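PDB 2Z8L: exotoxin 3, which binds sialyl Lewis X, a sialylated and fucosylated glycan, as a staphylococcal superantigen-like protein built from an OB-fold and a beta-grasp domain. Local coordinates for residues 143-148 / 178-183; 150-153 / 157-160; 32-37 / 99-104. One frame throughout, in Å; residues are numbered along the deposited sequence.

Interaction 1 of 3, residues 143-148 / 178-183. With SIA (N-acetyl-alpha-neuraminic acid), chain B; GAL (beta-D-galactopyranose), chain C; FUC (alpha-L-fucopyranose), chain D.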
loop_
_atom_site.group_PDB
_atom_site.type_symbol
_atom_site.label_atom_id
_atom_site.label_comp_id
_atom_site.label_asym_id
_atom_site.label_seq_id
_atom_site.Cartn_x
_atom_site.Cartn_y
_atom_site.Cartn_z
ATOM N N GLU A 143 0.087 -0.620 0.654
ATOM C CA GLU A 143 -1.248 -1.188 0.535
ATOM C C GLU A 143 -2.343 -0.162 0.661
ATOM O O GLU A 143 -3.246 -0.151 -0.142
ATOM C CB GLU A 143 -1.430 -2.331 1.540
ATOM C CG GLU A 143 -2.724 -3.078 1.286
ATOM C CD GLU A 143 -2.891 -4.350 2.091
ATOM O OE1 GLU A 143 -1.964 -4.832 2.809
ATOM O OE2 GLU A 143 -4.044 -4.888 1.983
ATOM N N LEU A 144 -2.242 0.703 1.656
ATOM C CA LEU A 144 -3.280 1.722 1.792
ATOM C C LEU A 144 -3.323 2.629 0.571
ATOM O O LEU A 144 -4.406 2.884 -0.002
ATOM C CB LEU A 144 -2.969 2.540 3.036
ATOM C CG LEU A 144 -3.458 2.014 4.341
ATOM C CD1 LEU A 144 -2.850 2.895 5.420
ATOM C CD2 LEU A 144 -5.025 2.193 4.235
ATOM N N ASP A 145 -2.165 3.133 0.150
ATOM C CA ASP A 145 -2.068 4.010 -1.048
ATOM C C ASP A 145 -2.719 3.318 -2.232
ATOM O O ASP A 145 -3.592 3.881 -2.897
ATOM C CB ASP A 145 -0.574 4.366 -1.301
ATOM C CG ASP A 145 -0.305 5.068 -2.642
ATOM O OD1 ASP A 145 -0.684 6.243 -2.728
ATOM O OD2 ASP A 145 0.269 4.448 -3.578
ATOM N N PHE A 146 -2.338 2.090 -2.487
ATOM C CA PHE A 146 -2.800 1.391 -3.675
ATOM C C PHE A 146 -4.310 1.136 -3.652
ATOM O O PHE A 146 -5.041 1.444 -4.607
ATOM C CB PHE A 146 -2.038 0.094 -3.835
ATOM C CG PHE A 146 -2.237 -0.563 -5.190
ATOM C CD1 PHE A 146 -3.296 -1.419 -5.437
ATOM C CD2 PHE A 146 -1.338 -0.324 -6.227
ATOM C CE1 PHE A 146 -3.442 -1.992 -6.711
ATOM C CE2 PHE A 146 -1.495 -0.865 -7.453
ATOM C CZ PHE A 146 -2.568 -1.687 -7.714
ATOM N N LYS A 147 -4.773 0.567 -2.536
ATOM C CA LYS A 147 -6.181 0.281 -2.436
ATOM C C LYS A 147 -7.072 1.548 -2.447
ATOM O O LYS A 147 -8.196 1.522 -3.019
ATOM C CB LYS A 147 -6.412 -0.544 -1.215
ATOM C CG LYS A 147 -5.845 -1.918 -1.417
ATOM C CD LYS A 147 -6.276 -2.831 -0.349
ATOM C CE LYS A 147 -6.124 -4.321 -0.814
ATOM N NZ LYS A 147 -6.125 -5.278 0.361
ATOM N N LEU A 148 -6.660 2.612 -1.771
ATOM C CA LEU A 148 -7.476 3.828 -1.761
ATOM C C LEU A 148 -7.495 4.477 -3.128
ATOM O O LEU A 148 -8.544 4.880 -3.590
ATOM C CB LEU A 148 -6.950 4.789 -0.723
ATOM C CG LEU A 148 -7.068 4.423 0.775
ATOM C CD1 LEU A 148 -6.278 5.377 1.660
ATOM C CD2 LEU A 148 -8.545 4.318 1.243
ATOM N N TYR A 178 -0.181 10.819 7.422
ATOM C CA TYR A 178 0.604 10.409 6.262
ATOM C C TYR A 178 -0.092 10.938 5.000
ATOM O O TYR A 178 -1.301 10.802 4.876
ATOM C CB TYR A 178 0.694 8.907 6.229
ATOM C CG TYR A 178 1.288 8.359 7.525
ATOM C CD1 TYR A 178 2.630 8.195 7.666
ATOM C CD2 TYR A 178 0.472 8.025 8.571
ATOM C CE1 TYR A 178 3.169 7.682 8.820
ATOM C CE2 TYR A 178 0.988 7.539 9.764
ATOM C CZ TYR A 178 2.351 7.377 9.872
ATOM O OH TYR A 178 2.877 6.854 11.036
ATOM N N THR A 179 0.680 11.473 4.062
ATOM C CA THR A 179 0.138 12.140 2.895
ATOM C C THR A 179 0.609 11.401 1.642
ATOM O O THR A 179 1.815 11.090 1.520
ATOM C CB THR A 179 0.657 13.584 2.754
ATOM O OG1 THR A 179 0.313 14.289 3.926
ATOM C CG2 THR A 179 -0.032 14.283 1.585
ATOM N N PHE A 180 -0.341 11.184 0.736
ATOM C CA PHE A 180 -0.105 10.562 -0.608
ATOM C C PHE A 180 -0.434 11.569 -1.650
ATOM O O PHE A 180 -1.603 11.926 -1.815
ATOM C CB PHE A 180 -0.909 9.258 -0.885
ATOM C CG PHE A 180 -0.800 8.223 0.220
ATOM C CD1 PHE A 180 0.397 7.954 0.780
ATOM C CD2 PHE A 180 -1.919 7.479 0.598
ATOM C CE1 PHE A 180 0.510 6.985 1.807
ATOM C CE2 PHE A 180 -1.832 6.523 1.582
ATOM C CZ PHE A 180 -0.583 6.281 2.179
ATOM N N GLU A 181 0.572 12.130 -2.323
ATOM C CA GLU A 181 0.313 13.092 -3.395
ATOM C C GLU A 181 -0.160 12.330 -4.625
ATOM O O GLU A 181 0.560 11.451 -5.159
ATOM C CB GLU A 181 1.579 13.848 -3.752
ATOM C CG GLU A 181 2.210 14.660 -2.657
ATOM C CD GLU A 181 3.543 15.282 -3.177
ATOM O OE1 GLU A 181 3.440 16.263 -3.928
ATOM O OE2 GLU A 181 4.660 14.762 -2.912
ATOM N N LEU A 182 -1.332 12.682 -5.151
ATOM C CA LEU A 182 -1.929 11.876 -6.253
ATOM C C LEU A 182 -1.379 12.147 -7.647
ATOM O O LEU A 182 -1.691 11.386 -8.570
ATOM C CB LEU A 182 -3.444 12.017 -6.250
ATOM C CG LEU A 182 -4.089 11.572 -4.951
ATOM C CD1 LEU A 182 -5.553 11.802 -4.958
ATOM C CD2 LEU A 182 -3.794 10.089 -4.643
ATOM N N ASN A 183 -0.537 13.176 -7.802
ATOM C CA ASN A 183 0.020 13.464 -9.122
ATOM C C ASN A 183 1.207 12.598 -9.497
ATOM O O ASN A 183 1.793 12.762 -10.609
ATOM C CB ASN A 183 0.353 14.940 -9.282
ATOM C CG ASN A 183 1.476 15.427 -8.393
ATOM O OD1 ASN A 183 2.077 14.707 -7.612
ATOM N ND2 ASN A 183 1.767 16.709 -8.538
HETATM C C1 SIA B . 3.526 13.286 5.361
HETATM C C2 SIA B . 4.904 13.567 5.968
HETATM C C3 SIA B . 4.812 14.440 7.221
HETATM C C4 SIA B . 4.210 13.668 8.390
HETATM C C5 SIA B . 4.954 12.348 8.657
HETATM C C6 SIA B . 4.997 11.564 7.339
HETATM C C7 SIA B . 5.746 10.237 7.371
HETATM C C8 SIA B . 5.920 9.667 5.956
HETATM C C9 SIA B . 6.380 8.230 5.895
HETATM C C10 SIA B . 4.728 11.099 10.767
HETATM C C11 SIA B . 3.791 10.339 11.670
HETATM N N5 SIA B . 4.194 11.596 9.662
HETATM O O1A SIA B . 3.403 12.160 4.829
HETATM O O1B SIA B . 2.609 14.147 5.355
HETATM O O4 SIA B . 4.164 14.524 9.580
HETATM O O6 SIA B . 5.627 12.396 6.356
HETATM O O7 SIA B . 7.062 10.438 7.888
HETATM O O8 SIA B . 4.645 9.830 5.308
HETATM O O9 SIA B . 6.624 7.768 4.560
HETATM O O10 SIA B . 5.928 11.241 10.988
HETATM C C1 GAL C . 7.733 12.900 2.220
HETATM C C2 GAL C . 7.500 13.764 3.447
HETATM C C3 GAL C . 6.029 13.607 3.821
HETATM C C4 GAL C . 5.148 14.010 2.634
HETATM C C5 GAL C . 5.502 13.200 1.381
HETATM C C6 GAL C . 4.695 13.606 0.167
HETATM O O2 GAL C . 8.335 13.254 4.485
HETATM O O3 GAL C . 5.681 14.327 5.012
HETATM O O4 GAL C . 5.354 15.379 2.378
HETATM O O5 GAL C . 6.916 13.331 1.123
HETATM O O6 GAL C . 5.071 12.927 -1.021
HETATM C C1 FUC D . 10.150 14.359 -1.387
HETATM C C2 FUC D . 9.292 14.641 -2.628
HETATM C C3 FUC D . 7.889 15.070 -2.238
HETATM C C4 FUC D . 7.955 16.201 -1.221
HETATM C C5 FUC D . 8.870 15.821 -0.052
HETATM C C6 FUC D . 9.001 16.881 1.026
HETATM O O2 FUC D . 9.223 13.517 -3.486
HETATM O O3 FUC D . 7.162 15.429 -3.416
HETATM O O4 FUC D . 8.511 17.296 -1.904
HETATM O O5 FUC D . 10.153 15.474 -0.526
#

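Interaction 2 of 3, residues 150-153 / 157-160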
loop_
_atom_site.group_PDB
_atom_site.type_symbol
_atom_site.label_atom_id
_atom_site.label_comp_id
_atom_site.label_asym_id
_atom_site.label_seq_id
_atom_site.Cartn_x
_atom_site.Cartn_y
_atom_site.Cartn_z
ATOM N N GLN A 150 -7.096 2.868 -6.053
ATOM C CA GLN A 150 -7.895 2.011 -6.893
ATOM C C GLN A 150 -9.408 2.241 -6.668
ATOM O O GLN A 150 -10.154 2.295 -7.606
ATOM C CB GLN A 150 -7.499 0.553 -6.670
ATOM C CG GLN A 150 -8.114 -0.381 -7.692
ATOM C CD GLN A 150 -7.380 -1.691 -7.815
ATOM O OE1 GLN A 150 -7.743 -2.668 -7.133
ATOM N NE2 GLN A 150 -6.354 -1.741 -8.695
ATOM N N TYR A 151 -9.805 2.416 -5.409
ATOM C CA TYR A 151 -11.210 2.689 -5.063
ATOM C C TYR A 151 -11.648 4.029 -5.687
ATOM O O TYR A 151 -12.735 4.158 -6.233
ATOM C CB TYR A 151 -11.379 2.750 -3.579
ATOM C CG TYR A 151 -12.749 3.107 -3.122
ATOM C CD1 TYR A 151 -13.733 2.140 -3.064
ATOM C CD2 TYR A 151 -13.053 4.391 -2.740
ATOM C CE1 TYR A 151 -15.027 2.475 -2.677
ATOM C CE2 TYR A 151 -14.334 4.745 -2.342
ATOM C CZ TYR A 151 -15.313 3.778 -2.307
ATOM O OH TYR A 151 -16.574 4.136 -1.911
ATOM N N LEU A 152 -10.780 5.038 -5.610
ATOM C CA LEU A 152 -11.114 6.351 -6.166
ATOM C C LEU A 152 -11.168 6.377 -7.693
ATOM O O LEU A 152 -11.942 7.137 -8.305
ATOM C CB LEU A 152 -10.146 7.423 -5.625
ATOM C CG LEU A 152 -10.168 7.686 -4.124
ATOM C CD1 LEU A 152 -8.999 8.595 -3.780
ATOM C CD2 LEU A 152 -11.527 8.264 -3.697
ATOM N N ILE A 153 -10.337 5.551 -8.351
ATOM C CA ILE A 153 -10.369 5.432 -9.778
ATOM C C ILE A 153 -11.677 4.783 -10.220
ATOM O O ILE A 153 -12.310 5.244 -11.190
ATOM C CB ILE A 153 -9.161 4.637 -10.292
ATOM C CG1 ILE A 153 -7.891 5.477 -10.144
ATOM C CG2 ILE A 153 -9.326 4.266 -11.780
ATOM C CD1 ILE A 153 -6.553 4.610 -10.166
ATOM N N ASP A 157 -13.819 8.742 -10.185
ATOM C CA ASP A 157 -13.263 9.357 -11.366
ATOM C C ASP A 157 -11.855 9.933 -11.147
ATOM O O ASP A 157 -11.437 10.837 -11.854
ATOM C CB ASP A 157 -14.180 10.476 -11.887
ATOM C CG ASP A 157 -15.532 9.968 -12.411
ATOM O OD1 ASP A 157 -15.593 8.833 -12.950
ATOM O OD2 ASP A 157 -16.519 10.745 -12.344
ATOM N N LEU A 158 -11.098 9.393 -10.203
ATOM C CA LEU A 158 -9.686 9.773 -10.138
ATOM C C LEU A 158 -8.958 9.483 -11.471
ATOM O O LEU A 158 -9.087 8.395 -12.048
ATOM C CB LEU A 158 -8.981 9.062 -8.985
ATOM C CG LEU A 158 -7.531 9.477 -8.740
ATOM C CD1 LEU A 158 -7.292 10.919 -8.333
ATOM C CD2 LEU A 158 -6.954 8.580 -7.705
ATOM N N TYR A 159 -8.201 10.471 -11.922
ATOM C CA TYR A 159 -7.405 10.463 -13.157
ATOM C C TYR A 159 -8.235 10.602 -14.422
ATOM O O TYR A 159 -7.708 10.411 -15.504
ATOM C CB TYR A 159 -6.416 9.300 -13.239
ATOM C CG TYR A 159 -5.481 9.232 -12.052
ATOM C CD1 TYR A 159 -4.797 10.372 -11.600
ATOM C CD2 TYR A 159 -5.269 8.042 -11.386
ATOM C CE1 TYR A 159 -3.936 10.289 -10.460
ATOM C CE2 TYR A 159 -4.421 7.948 -10.275
ATOM C CZ TYR A 159 -3.736 9.078 -9.842
ATOM O OH TYR A 159 -2.882 9.091 -8.768
ATOM N N LYS A 160 -9.495 11.013 -14.305
ATOM C CA LYS A 160 -10.236 11.420 -15.509
ATOM C C LYS A 160 -9.937 12.899 -15.843
ATOM O O LYS A 160 -10.160 13.392 -16.989
ATOM C CB LYS A 160 -11.712 11.168 -15.313
ATOM C CG LYS A 160 -12.055 9.680 -15.308
ATOM C CD LYS A 160 -13.526 9.426 -15.631
ATOM C CE LYS A 160 -13.989 8.018 -15.238
ATOM N NZ LYS A 160 -15.492 7.964 -15.237
HETATM O O HOH W 1 -11.371 7.196 -13.021
#

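Interaction 3 of 3, residues 32-37 / 99-104. With PO4 (phosphate ion), chain E.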
loop_
_atom_site.group_PDB
_atom_site.type_symbol
_atom_site.label_atom_id
_atom_site.label_comp_id
_atom_site.label_asym_id
_atom_site.label_seq_id
_atom_site.Cartn_x
_atom_site.Cartn_y
_atom_site.Cartn_z
ATOM N N LEU A 32 -0.274 -11.828 0.082
ATOM C CA LEU A 32 0.224 -13.152 0.412
ATOM C C LEU A 32 0.282 -13.225 1.922
ATOM O O LEU A 32 0.619 -12.258 2.572
ATOM C CB LEU A 32 1.569 -13.411 -0.183
ATOM C CG LEU A 32 1.593 -13.398 -1.707
ATOM C CD1 LEU A 32 3.028 -13.481 -2.054
ATOM C CD2 LEU A 32 0.770 -14.532 -2.321
ATOM N N LYS A 33 -0.154 -14.350 2.470
ATOM C CA LYS A 33 -0.325 -14.473 3.893
ATOM C C LYS A 33 0.573 -15.551 4.488
ATOM O O LYS A 33 0.675 -16.659 3.938
ATOM C CB LYS A 33 -1.784 -14.821 4.194
ATOM C CG LYS A 33 -2.712 -13.702 3.778
ATOM C CD LYS A 33 -4.177 -14.074 3.736
ATOM C CE LYS A 33 -4.979 -12.888 3.122
ATOM N NZ LYS A 33 -4.988 -12.783 1.590
ATOM N N ASN A 34 1.141 -15.231 5.646
ATOM C CA ASN A 34 1.939 -16.153 6.415
ATOM C C ASN A 34 3.058 -16.807 5.606
ATOM O O ASN A 34 3.253 -18.051 5.595
ATOM C CB ASN A 34 1.057 -17.186 7.087
ATOM C CG ASN A 34 1.798 -17.981 8.134
ATOM O OD1 ASN A 34 2.666 -17.463 8.804
ATOM N ND2 ASN A 34 1.486 -19.292 8.241
ATOM N N VAL A 35 3.845 -15.985 4.969
ATOM C CA VAL A 35 4.945 -16.510 4.173
ATOM C C VAL A 35 6.286 -16.283 4.889
ATOM O O VAL A 35 6.406 -15.421 5.754
ATOM C CB VAL A 35 4.883 -15.985 2.741
ATOM C CG1 VAL A 35 3.613 -16.553 2.046
ATOM C CG2 VAL A 35 4.878 -14.539 2.737
ATOM N N THR A 36 7.285 -17.100 4.535
ATOM C CA THR A 36 8.611 -16.990 5.112
ATOM C C THR A 36 9.540 -16.379 4.085
ATOM O O THR A 36 9.663 -16.900 2.978
ATOM C CB THR A 36 9.150 -18.367 5.580
ATOM O OG1 THR A 36 8.227 -18.919 6.534
ATOM C CG2 THR A 36 10.478 -18.217 6.230
ATOM N N GLY A 37 10.118 -15.247 4.467
ATOM C CA GLY A 37 11.025 -14.442 3.638
ATOM C C GLY A 37 12.455 -14.647 4.062
ATOM O O GLY A 37 12.753 -14.711 5.244
ATOM N N THR A 99 4.651 -6.867 6.015
ATOM C CA THR A 99 4.196 -6.604 7.379
ATOM C C THR A 99 4.218 -7.923 8.156
ATOM O O THR A 99 4.336 -9.026 7.565
ATOM C CB THR A 99 2.790 -6.048 7.368
ATOM O OG1 THR A 99 1.906 -6.984 6.753
ATOM C CG2 THR A 99 2.738 -4.695 6.645
ATOM N N LYS A 100 4.184 -7.821 9.467
ATOM C CA LYS A 100 3.982 -9.025 10.303
ATOM C C LYS A 100 2.532 -9.445 10.214
ATOM O O LYS A 100 1.650 -8.588 10.146
ATOM C CB LYS A 100 4.297 -8.656 11.732
ATOM C CG LYS A 100 5.697 -8.041 11.865
ATOM C CD LYS A 100 6.133 -7.857 13.301
ATOM C CE LYS A 100 7.651 -7.815 13.373
ATOM N NZ LYS A 100 8.253 -6.810 12.407
ATOM N N LYS A 101 2.279 -10.751 10.206
ATOM C CA LYS A 101 0.919 -11.232 10.192
ATOM C C LYS A 101 0.245 -10.862 11.532
ATOM O O LYS A 101 0.894 -10.549 12.553
ATOM C CB LYS A 101 0.860 -12.733 9.922
ATOM C CG LYS A 101 1.366 -13.529 11.086
ATOM C CD LYS A 101 1.347 -15.002 10.761
ATOM C CE LYS A 101 1.718 -15.742 11.976
ATOM N NZ LYS A 101 2.048 -17.145 11.633
ATOM N N ASN A 102 -1.076 -10.895 11.522
ATOM C CA ASN A 102 -1.813 -10.597 12.743
ATOM C C ASN A 102 -1.474 -11.561 13.885
ATOM O O ASN A 102 -1.372 -12.756 13.680
ATOM C CB ASN A 102 -3.314 -10.694 12.474
ATOM C CG ASN A 102 -3.857 -9.525 11.678
ATOM O OD1 ASN A 102 -3.227 -8.480 11.569
ATOM N ND2 ASN A 102 -5.088 -9.680 11.214
ATOM N N GLN A 103 -1.322 -11.026 15.076
ATOM C CA GLN A 103 -1.172 -11.839 16.273
ATOM C C GLN A 103 -2.554 -12.248 16.780
ATOM O O GLN A 103 -2.658 -13.307 17.383
ATOM C CB GLN A 103 -0.392 -11.063 17.332
ATOM C CG GLN A 103 -0.099 -11.845 18.585
ATOM C CD GLN A 103 1.020 -11.299 19.478
ATOM O OE1 GLN A 103 1.927 -10.579 19.012
ATOM N NE2 GLN A 103 0.977 -11.670 20.792
ATOM N N GLY A 104 -3.569 -11.399 16.601
ATOM C CA GLY A 104 -4.913 -11.737 16.885
ATOM C C GLY A 104 -5.575 -12.529 15.785
ATOM O O GLY A 104 -5.047 -12.682 14.673
HETATM P P PO4 E . -3.046 -12.500 8.549
HETATM O O1 PO4 E . -2.087 -13.297 7.647
HETATM O O2 PO4 E . -3.434 -13.393 9.721
HETATM O O3 PO4 E . -4.304 -12.135 7.787
HETATM O O4 PO4 E . -2.401 -11.244 9.088
#

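Interaction 1 of 3, residues 143-148 / 178-183
Asp-145 lays its CB over the middle of the Phe-180 ring, a CH-pi contact. Asp-145 CB stands 3.8 Å from the centroid of the Phe-180 ring and only 10° off the ring normal. With chi1 at 170°, CG of Asp-145 lies anti to its backbone N, and this turn carries OD1 over the root of the ring, 3.5 Å from Phe-180 CB. The carboxylate is steeply tilted to the ring, 74° between planes, and does not stack on it. Its oxygens bond elsewhere: OD1 to Arg-149 in a salt bridge, OD2 to the hydroxyl of Tyr-25. Apolar packing adds a looser touch, Leu-144 CB to Phe-180 CE2 at 4.4 Å.

The residues flanking Phe-180 bind the glycan. Thr-179 holds the sialic acid carboxylate with two bonds, N to SIA O1A at 2.9 Å and OG1 to SIA O1B at 2.7 Å. One oxygen of Glu-181, OE2, accepts from two sugars, GAL O6 at 2.7 Å and FUC O3 at 2.6 Å. Alternation along the strand thus gives the helix Phe-180 and the sugars its two neighbours. Gln-187, Arg-190 and Asp-193 are among the residues that complete the site.

Strand 177-181 is an edge strand of the five-stranded beta-grasp sheet, paired with 167-172. Helix 141-155 packs against it through this buried contact, and Leu-144 also touches Ile-195 of strand 194-196.

Interaction 2 of 3, residues 150-153 / 157-160
Leu-158 sends its backbone N to the carbonyl O of Leu-152, the one direct hydrogen bond between 150-153 and 157-160. It is 3.1 Å long and nearly straight at the hydrogen, 168°. The donor sits above the carbonyl plane, 46° out of it, and so does not follow a lone pair. The N of Asp-157 is just as near this oxygen, but its angle is too poor for a bond. The bond marks the C-terminal end of a helix: its donor comes six residues after its acceptor, beyond the helical spacing of four, and Asp-157, with left-handed backbone angles, turns the chain.

Apolar contacts flank the bond. Leu-152 CB meets Leu-158 CB at 3.9 Å. Ile-153 CG1 is as close to the same Leu-158 CB, so this carbon touches both helix residues. The end of Ile-153, CD1, comes to the edge of the Tyr-159 ring, 3.9 Å from CD2. One face of that ring is taken by Leu-158 CG, over its centre. Leu-158 has chi1 at -175°, which puts CG anti to its backbone N and sets the branch there.

A water donates to Ile-153 O and to Leu-158 O, 2.8 Å from each, and joins the helix end to the turn a second time.

The next shell fixes the shape of the turn. Residues 157 to 160 form a type II beta turn, closed by Lys-160 N to Asp-157 O. The Tyr-159 hydroxyl is bonded to Leu-182 O and Arg-149.

The contact folds the chain back on the C-terminal end of helix 141-155, before strand 167-172. Ile-153 and Tyr-159 pack on helix 18-25, while Leu-152 faces strands 114-121 and 200-207 of the beta-grasp sheet.

Interaction 3 of 3, residues 32-37 / 99-104
Lys-101 and Asn-34 run side by side, their side chains pointing the same way, and join at the ends. Lys-101 NZ donates to Asn-34 OD1 at 2.9 Å. The ammonium does not lie in the amide plane. It stands above it, 57° out, with a C=O...N angle of 116°, so it misses the lone-pair directions. Further back along the chain, Lys-101 CD also lies beside this oxygen, 3.4 Å from Asn-34 OD1.

The first torsion of Lys-101 sets its course. CG sits between the backbone N and the carbonyl carbon, chi1 71°, and the chain beyond is fully extended. It runs alongside Asn-34, and NZ reaches the level of its amide. The CA atoms of Asn-34 and Lys-101 are 6.3 Å apart. Asn-34 stands at a corner of the chain, where it forms a G1 beta bulge with Val-35 opposite Leu-77. Its N is bonded to the carboxylate of Asp-78.

A phosphate, probably from the crystallisation liquor, lies near the roots of Lys-33, Lys-101 and Asn-102. Asn-102 N donates to PO4 O4 at 2.8 Å, almost straight. Lys-33 CB comes within 3.8 Å of PO4 O1. The side-chain amide of Asn-102 bonds instead to the backbones of Tyr-135 and Glu-137, tying this loop to the beta-grasp part of the chain.

The contact is one charged-to-neutral hydrogen bond between exposed residues at the edge of the OB fold. With little buried surface around it, solvent may compete for both partners, so the pair is probably not rigidly held.

In the fold
Interactions 1 and 2 are buried and share helix 141-155 of the beta-grasp domain. Interaction 1 seats the helix on the glycan-binding strand through an aromatic face. Interaction 2 secures the end of the helix to the following turn with a backbone bond, a water and aliphatic packing. The two touch through Leu-182 and Tyr-159, and Leu-182 packs on Leu-158. Interaction 3 is a surface contact in the OB-fold domain, made by one polar pair. Its centre is about 22 Å from that of interaction 1 and about 30 Å from that of interaction 2, and it touches neither.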